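Local coordinates for orotidine 5'-phosphate decarboxylase (Lactobacillus acidophilus, PDB 3TFX), which probably decarboxylates orotidine 5'-monophosphate to uridine 5'-monophosphate, the last step of de novo UMP synthesis, and works as a homodimer, at residues P6-E16 / F33-N43. Residues are numbered along the deposited sequence; the frame is centred on the assembly and turned at random.
Sequences PVIVALDLDNE and FVKVGMELFYN
I8 lies against one face of the F33 ring. Its CG1 sits 3.6 Å from the ring centroid, only 10° off the normal, a CH-pi contact. I8 CD1 runs on over the rim, near F33 CZ and CE2. P6 CB meets F33 CD1 obliquely. F33 CG is anti to the backbone N (chi1 -162°), which lays the ring alongside I8. Losing the ring to an alanine would probably leave a gap beneath I8 CG1 and take away the surface that P6 CB packs on. I8 CG2 points the other way along the chain and fits beside K35 CB, 3.6 Å away. Strands 7-10 and 33-36 are the first two parallel neighbours of the TIM barrel, joined through helix 16-24. V9 N donates a hydrogen bond to F33 O, K35 N to V9 O and L11 N to K35 O, all close to straight. A10 and K35 point to one face of the sheet, V9 and V34 to the other. L11 crosses V34 at a slant, its CD1 3.8 Å from V34 CB. K35 runs out straight, then turns at chi3 (89°), which brings CE beside A10 CB; its NZ forms a salt bridge with D62. K35, D62 and D12 are predicted substrate-binding residues. Beyond the strands, 12-15 drapes over helix 38-44. L13 O lies against E39 CG (3.2 Å) and L40 CB, while the L13 and L40 side chains run side by side. N43 CB packs against D14 O, and N43 ND2 donates a hydrogen bond back to E39 O at 2.8 Å.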
ATOM      1  N   PRO A   6     -20.002 -14.159  -2.312  1.00 15.58           N
ATOM      2  CA  PRO A   6     -20.100 -13.051  -1.351  1.00 14.14           C
ATOM      3  C   PRO A   6     -20.488 -11.698  -1.952  1.00 12.49           C
ATOM      4  O   PRO A   6     -20.101 -11.379  -3.085  1.00 11.58           O
ATOM      5  CB  PRO A   6     -18.672 -12.935  -0.780  1.00 13.91           C
ATOM      6  CG  PRO A   6     -17.852 -13.966  -1.434  1.00 14.87           C
ATOM      7  CD  PRO A   6     -18.606 -14.496  -2.623  1.00 15.84           C
ATOM      8  N   VAL A   7     -21.238 -10.913  -1.182  1.00 11.29           N
ATOM      9  CA  VAL A   7     -21.441  -9.492  -1.473  1.00 10.08           C
ATOM     10  C   VAL A   7     -20.700  -8.740  -0.364  1.00  9.98           C
ATOM     11  O   VAL A   7     -20.961  -8.960   0.824  1.00  9.78           O
ATOM     12  CB  VAL A   7     -22.944  -9.120  -1.530  1.00 10.06           C
ATOM     13  CG1 VAL A   7     -23.156  -7.571  -1.733  1.00  7.84           C
ATOM     14  CG2 VAL A   7     -23.639  -9.915  -2.629  1.00  9.06           C
ATOM     15  N   ILE A   8     -19.756  -7.885  -0.751  1.00  8.84           N
ATOM     16  CA  ILE A   8     -18.882  -7.208   0.218  1.00  9.12           C
ATOM     17  C   ILE A   8     -19.259  -5.726   0.320  1.00  9.42           C
ATOM     18  O   ILE A   8     -19.289  -5.035  -0.691  1.00  9.00           O
ATOM     19  CB  ILE A   8     -17.382  -7.325  -0.197  1.00  8.51           C
ATOM     20  CG1 ILE A   8     -16.959  -8.804  -0.275  1.00  9.09           C
ATOM     21  CG2 ILE A   8     -16.467  -6.524   0.767  1.00  9.48           C
ATOM     22  CD1 ILE A   8     -15.675  -9.064  -1.044  1.00  7.86           C
ATOM     23  N   VAL A   9     -19.520  -5.237   1.534  1.00  9.66           N
ATOM     24  CA  VAL A   9     -19.932  -3.843   1.687  1.00 10.49           C
ATOM     25  C   VAL A   9     -18.728  -2.895   1.821  1.00 11.56           C
ATOM     26  O   VAL A   9     -17.945  -3.002   2.762  1.00 12.07           O
ATOM     27  CB  VAL A   9     -20.940  -3.682   2.855  1.00 10.92           C
ATOM     28  CG1 VAL A   9     -21.496  -2.267   2.907  1.00  9.74           C
ATOM     29  CG2 VAL A   9     -22.098  -4.681   2.669  1.00  9.66           C
ATOM     30  N   ALA A  10     -18.580  -1.977   0.871  1.00 12.53           N
ATOM     31  CA  ALA A  10     -17.478  -1.022   0.911  1.00 14.01           C
ATOM     32  C   ALA A  10     -17.769   0.097   1.896  1.00 15.28           C
ATOM     33  O   ALA A  10     -18.717   0.868   1.719  1.00 15.80           O
ATOM     34  CB  ALA A  10     -17.201  -0.456  -0.466  1.00 13.56           C
ATOM     35  N   LEU A  11     -16.951   0.165   2.940  1.00 16.81           N
ATOM     36  CA  LEU A  11     -17.091   1.179   3.970  1.00 18.27           C
ATOM     37  C   LEU A  11     -16.017   2.237   3.784  1.00 19.53           C
ATOM     38  O   LEU A  11     -14.830   1.979   4.000  1.00 20.73           O
ATOM     39  CB  LEU A  11     -16.992   0.552   5.367  1.00 17.81           C
ATOM     40  CG  LEU A  11     -17.928  -0.618   5.675  1.00 17.77           C
ATOM     41  CD1 LEU A  11     -17.734  -1.086   7.102  1.00 16.19           C
ATOM     42  CD2 LEU A  11     -19.397  -0.261   5.420  1.00 17.91           C
ATOM     43  N   ASP A  12     -16.451   3.417   3.359  1.00 20.57           N
ATOM     44  CA  ASP A  12     -15.583   4.558   3.166  1.00 21.76           C
ATOM     45  C   ASP A  12     -15.859   5.535   4.312  1.00 21.66           C
ATOM     46  O   ASP A  12     -16.712   6.414   4.197  1.00 21.82           O
ATOM     47  CB  ASP A  12     -15.873   5.217   1.809  1.00 22.32           C
ATOM     48  CG  ASP A  12     -15.658   4.256   0.620  1.00 25.06           C
ATOM     49  OD1 ASP A  12     -14.831   3.319   0.725  1.00 27.77           O
ATOM     50  OD2 ASP A  12     -16.319   4.440  -0.430  1.00 28.28           O
ATOM     51  N   LEU A  13     -15.151   5.338   5.419  1.00 21.15           N
ATOM     52  CA  LEU A  13     -15.272   6.167   6.613  1.00 21.57           C
ATOM     53  C   LEU A  13     -13.939   6.146   7.357  1.00 21.84           C
ATOM     54  O   LEU A  13     -13.136   5.232   7.150  1.00 21.22           O
ATOM     55  CB  LEU A  13     -16.403   5.658   7.517  1.00 21.38           C
ATOM     56  CG  LEU A  13     -16.668   4.150   7.499  1.00 21.18           C
ATOM     57  CD1 LEU A  13     -15.648   3.402   8.342  1.00 22.37           C
ATOM     58  CD2 LEU A  13     -18.092   3.834   7.959  1.00 20.97           C
ATOM     59  N   ASP A  14     -13.719   7.125   8.238  1.00 22.07           N
ATOM     60  CA  ASP A  14     -12.399   7.317   8.861  1.00 22.52           C
ATOM     61  C   ASP A  14     -12.373   7.187  10.380  1.00 23.06           C
ATOM     62  O   ASP A  14     -11.385   7.562  11.015  1.00 23.28           O
ATOM     63  CB  ASP A  14     -11.817   8.676   8.452  1.00 22.37           C
ATOM     64  CG  ASP A  14     -12.605   9.867   9.014  1.00 22.13           C
ATOM     65  OD1 ASP A  14     -12.215  10.996   8.708  1.00 21.48           O
ATOM     66  OD2 ASP A  14     -13.590   9.693   9.759  1.00 21.95           O
ATOM     67  N   ASN A  15     -13.461   6.676  10.958  1.00 23.69           N
ATOM     68  CA  ASN A  15     -13.581   6.591  12.409  1.00 24.10           C
ATOM     69  C   ASN A  15     -14.449   5.429  12.873  1.00 24.65           C
ATOM     70  O   ASN A  15     -15.497   5.135  12.276  1.00 24.66           O
ATOM     71  CB  ASN A  15     -14.094   7.914  13.004  1.00 23.93           C
ATOM     72  CG  ASN A  15     -15.469   8.301  12.481  1.00 24.09           C
ATOM     73  OD1 ASN A  15     -15.619   8.815  11.364  1.00 23.53           O
ATOM     74  ND2 ASN A  15     -16.481   8.058  13.292  1.00 24.09           N
ATOM     75  N   GLU A  16     -13.998   4.799  13.958  1.00 24.82           N
ATOM     76  CA  GLU A  16     -14.634   3.631  14.567  1.00 25.41           C
ATOM     77  C   GLU A  16     -16.112   3.825  14.962  1.00 25.60           C
ATOM     78  O   GLU A  16     -16.898   2.877  14.914  1.00 26.23           O
ATOM     79  CB  GLU A  16     -13.819   3.213  15.788  1.00 25.26           C
ATOM     80  CG  GLU A  16     -13.919   1.749  16.163  1.00 25.91           C
ATOM     81  CD  GLU A  16     -13.261   1.463  17.501  1.00 26.54           C
ATOM     82  OE1 GLU A  16     -12.397   2.267  17.919  1.00 26.81           O
ATOM     83  OE2 GLU A  16     -13.603   0.433  18.126  1.00 26.88           O
ATOM     84  N   PHE A  33     -19.935  -9.063   5.323  1.00 12.68           N
ATOM     85  CA  PHE A  33     -18.624  -9.071   4.712  1.00 12.00           C
ATOM     86  C   PHE A  33     -18.401  -7.623   4.306  1.00 11.58           C
ATOM     87  O   PHE A  33     -19.133  -7.089   3.473  1.00 11.70           O
ATOM     88  CB  PHE A  33     -18.638 -10.005   3.480  1.00 11.57           C
ATOM     89  CG  PHE A  33     -17.259 -10.458   2.993  1.00 11.81           C
ATOM     90  CD1 PHE A  33     -17.126 -11.659   2.298  1.00 11.64           C
ATOM     91  CD2 PHE A  33     -16.108  -9.696   3.220  1.00 12.52           C
ATOM     92  CE1 PHE A  33     -15.882 -12.095   1.821  1.00 11.33           C
ATOM     93  CE2 PHE A  33     -14.847 -10.131   2.763  1.00 12.68           C
ATOM     94  CZ  PHE A  33     -14.739 -11.334   2.059  1.00 11.12           C
ATOM     95  N   VAL A  34     -17.408  -6.970   4.904  1.00 11.13           N
ATOM     96  CA  VAL A  34     -17.144  -5.571   4.574  1.00 10.71           C
ATOM     97  C   VAL A  34     -15.745  -5.341   4.005  1.00 10.83           C
ATOM     98  O   VAL A  34     -14.834  -6.152   4.215  1.00 10.39           O
ATOM     99  CB  VAL A  34     -17.365  -4.619   5.789  1.00 10.66           C
ATOM    100  CG1 VAL A  34     -18.815  -4.665   6.255  1.00  9.32           C
ATOM    101  CG2 VAL A  34     -16.399  -4.954   6.922  1.00 10.41           C
ATOM    102  N   LYS A  35     -15.590  -4.224   3.294  1.00 10.57           N
ATOM    103  CA  LYS A  35     -14.292  -3.806   2.776  1.00 11.25           C
ATOM    104  C   LYS A  35     -13.878  -2.487   3.404  1.00 11.81           C
ATOM    105  O   LYS A  35     -14.614  -1.507   3.315  1.00 12.58           O
ATOM    106  CB  LYS A  35     -14.322  -3.627   1.251  1.00 11.12           C
ATOM    107  CG  LYS A  35     -12.939  -3.293   0.633  1.00 11.78           C
ATOM    108  CD  LYS A  35     -13.014  -3.145  -0.868  1.00 15.23           C
ATOM    109  CE  LYS A  35     -13.324  -1.721  -1.300  1.00 16.11           C
ATOM    110  NZ  LYS A  35     -12.098  -0.978  -1.732  1.00 16.70           N
ATOM    111  N   VAL A  36     -12.702  -2.471   4.021  1.00 12.25           N
ATOM    112  CA  VAL A  36     -12.069  -1.231   4.488  1.00 12.72           C
ATOM    113  C   VAL A  36     -10.668  -1.064   3.897  1.00 12.39           C
ATOM    114  O   VAL A  36      -9.955  -2.040   3.635  1.00 12.56           O
ATOM    115  CB  VAL A  36     -12.031  -1.140   6.028  1.00 13.41           C
ATOM    116  CG1 VAL A  36     -13.434  -0.869   6.563  1.00 14.30           C
ATOM    117  CG2 VAL A  36     -11.476  -2.420   6.642  1.00 12.29           C
ATOM    118  N   GLY A  37     -10.299   0.180   3.662  1.00 12.10           N
ATOM    119  CA  GLY A  37      -9.049   0.489   3.009  1.00 12.05           C
ATOM    120  C   GLY A  37      -8.184   1.325   3.911  1.00 12.15           C
ATOM    121  O   GLY A  37      -8.332   1.287   5.134  1.00 11.66           O
HETATM  122  N   MSE A  38      -7.279   2.072   3.290  1.00 12.47           N
HETATM  123  CA  MSE A  38      -6.400   3.014   3.989  1.00 13.95           C
HETATM  124  C   MSE A  38      -7.139   4.004   4.878  1.00 13.19           C
HETATM  125  O   MSE A  38      -6.694   4.281   5.979  1.00 12.98           O
HETATM  126  CB  MSE A  38      -5.617   3.842   2.975  1.00 14.45           C
HETATM  127  CG  MSE A  38      -4.417   3.175   2.437  1.00 19.01           C
HETATM  128 SE   MSE A  38      -3.718   4.348   1.067  1.00 30.21          SE
HETATM  129  CE  MSE A  38      -2.822   2.951   0.029  1.00 23.37           C
ATOM    130  N   GLU A  39      -8.232   4.560   4.361  1.00 13.28           N
ATOM    131  CA  GLU A  39      -9.014   5.569   5.061  1.00 13.86           C
ATOM    132  C   GLU A  39      -9.341   5.147   6.498  1.00 13.83           C
ATOM    133  O   GLU A  39      -9.055   5.894   7.446  1.00 14.08           O
ATOM    134  CB  GLU A  39     -10.282   5.943   4.268  1.00 14.22           C
ATOM    135  CG  GLU A  39     -11.272   6.835   5.069  1.00 17.73           C
ATOM    136  CD  GLU A  39     -12.286   7.578   4.202  1.00 21.29           C
ATOM    137  OE1 GLU A  39     -12.526   7.168   3.042  1.00 23.66           O
ATOM    138  OE2 GLU A  39     -12.840   8.586   4.687  1.00 22.36           O
ATOM    139  N   LEU A  40      -9.907   3.953   6.666  1.00 12.94           N
ATOM    140  CA  LEU A  40     -10.210   3.458   8.002  1.00 12.46           C
ATOM    141  C   LEU A  40      -9.000   2.881   8.742  1.00 12.53           C
ATOM    142  O   LEU A  40      -8.713   3.281   9.879  1.00 12.84           O
ATOM    143  CB  LEU A  40     -11.357   2.432   7.991  1.00 12.45           C
ATOM    144  CG  LEU A  40     -11.673   1.882   9.392  1.00 13.61           C
ATOM    145  CD1 LEU A  40     -12.186   2.986  10.347  1.00 13.46           C
ATOM    146  CD2 LEU A  40     -12.658   0.762   9.364  1.00 15.89           C
ATOM    147  N   PHE A  41      -8.310   1.927   8.119  1.00 11.83           N
ATOM    148  CA  PHE A  41      -7.208   1.221   8.772  1.00 11.66           C
ATOM    149  C   PHE A  41      -6.092   2.131   9.305  1.00 11.86           C
ATOM    150  O   PHE A  41      -5.604   1.919  10.420  1.00 11.67           O
ATOM    151  CB  PHE A  41      -6.653   0.114   7.859  1.00 11.73           C
ATOM    152  CG  PHE A  41      -5.638  -0.792   8.530  1.00 11.18           C
ATOM    153  CD1 PHE A  41      -6.005  -1.607   9.585  1.00 10.17           C
ATOM    154  CD2 PHE A  41      -4.322  -0.832   8.082  1.00  9.16           C
ATOM    155  CE1 PHE A  41      -5.079  -2.435  10.196  1.00 12.10           C
ATOM    156  CE2 PHE A  41      -3.386  -1.657   8.693  1.00  9.52           C
ATOM    157  CZ  PHE A  41      -3.764  -2.463   9.743  1.00  9.94           C
ATOM    158  N   TYR A  42      -5.710   3.155   8.543  1.00 12.04           N
ATOM    159  CA  TYR A  42      -4.645   4.076   8.981  1.00 12.87           C
ATOM    160  C   TYR A  42      -5.088   5.054  10.089  1.00 14.28           C
ATOM    161  O   TYR A  42      -4.234   5.685  10.736  1.00 13.96           O
ATOM    162  CB  TYR A  42      -4.029   4.839   7.791  1.00 12.23           C
ATOM    163  CG  TYR A  42      -3.198   3.994   6.822  1.00 10.75           C
ATOM    164  CD1 TYR A  42      -3.090   2.605   6.974  1.00  8.25           C
ATOM    165  CD2 TYR A  42      -2.538   4.594   5.732  1.00  8.89           C
ATOM    166  CE1 TYR A  42      -2.318   1.832   6.078  1.00  8.31           C
ATOM    167  CE2 TYR A  42      -1.767   3.837   4.832  1.00  7.84           C
ATOM    168  CZ  TYR A  42      -1.677   2.454   5.005  1.00  8.51           C
ATOM    169  OH  TYR A  42      -0.919   1.707   4.136  1.00 10.32           O
ATOM    170  N   ASN A  43      -6.407   5.194  10.285  1.00 15.58           N
ATOM    171  CA  ASN A  43      -6.956   5.882  11.462  1.00 17.18           C
ATOM    172  C   ASN A  43      -7.197   4.954  12.662  1.00 17.85           C
ATOM    173  O   ASN A  43      -6.858   5.300  13.789  1.00 18.55           O
ATOM    174  CB  ASN A  43      -8.268   6.605  11.125  1.00 17.44           C
ATOM    175  CG  ASN A  43      -8.043   7.923  10.418  1.00 18.03           C
ATOM    176  OD1 ASN A  43      -7.486   8.872  10.987  1.00 18.93           O
ATOM    177  ND2 ASN A  43      -8.471   7.989   9.162  1.00 17.76           N
TER
HETATM  178  O   HOH W   1     -13.696   0.608   1.615  1.00 33.64           O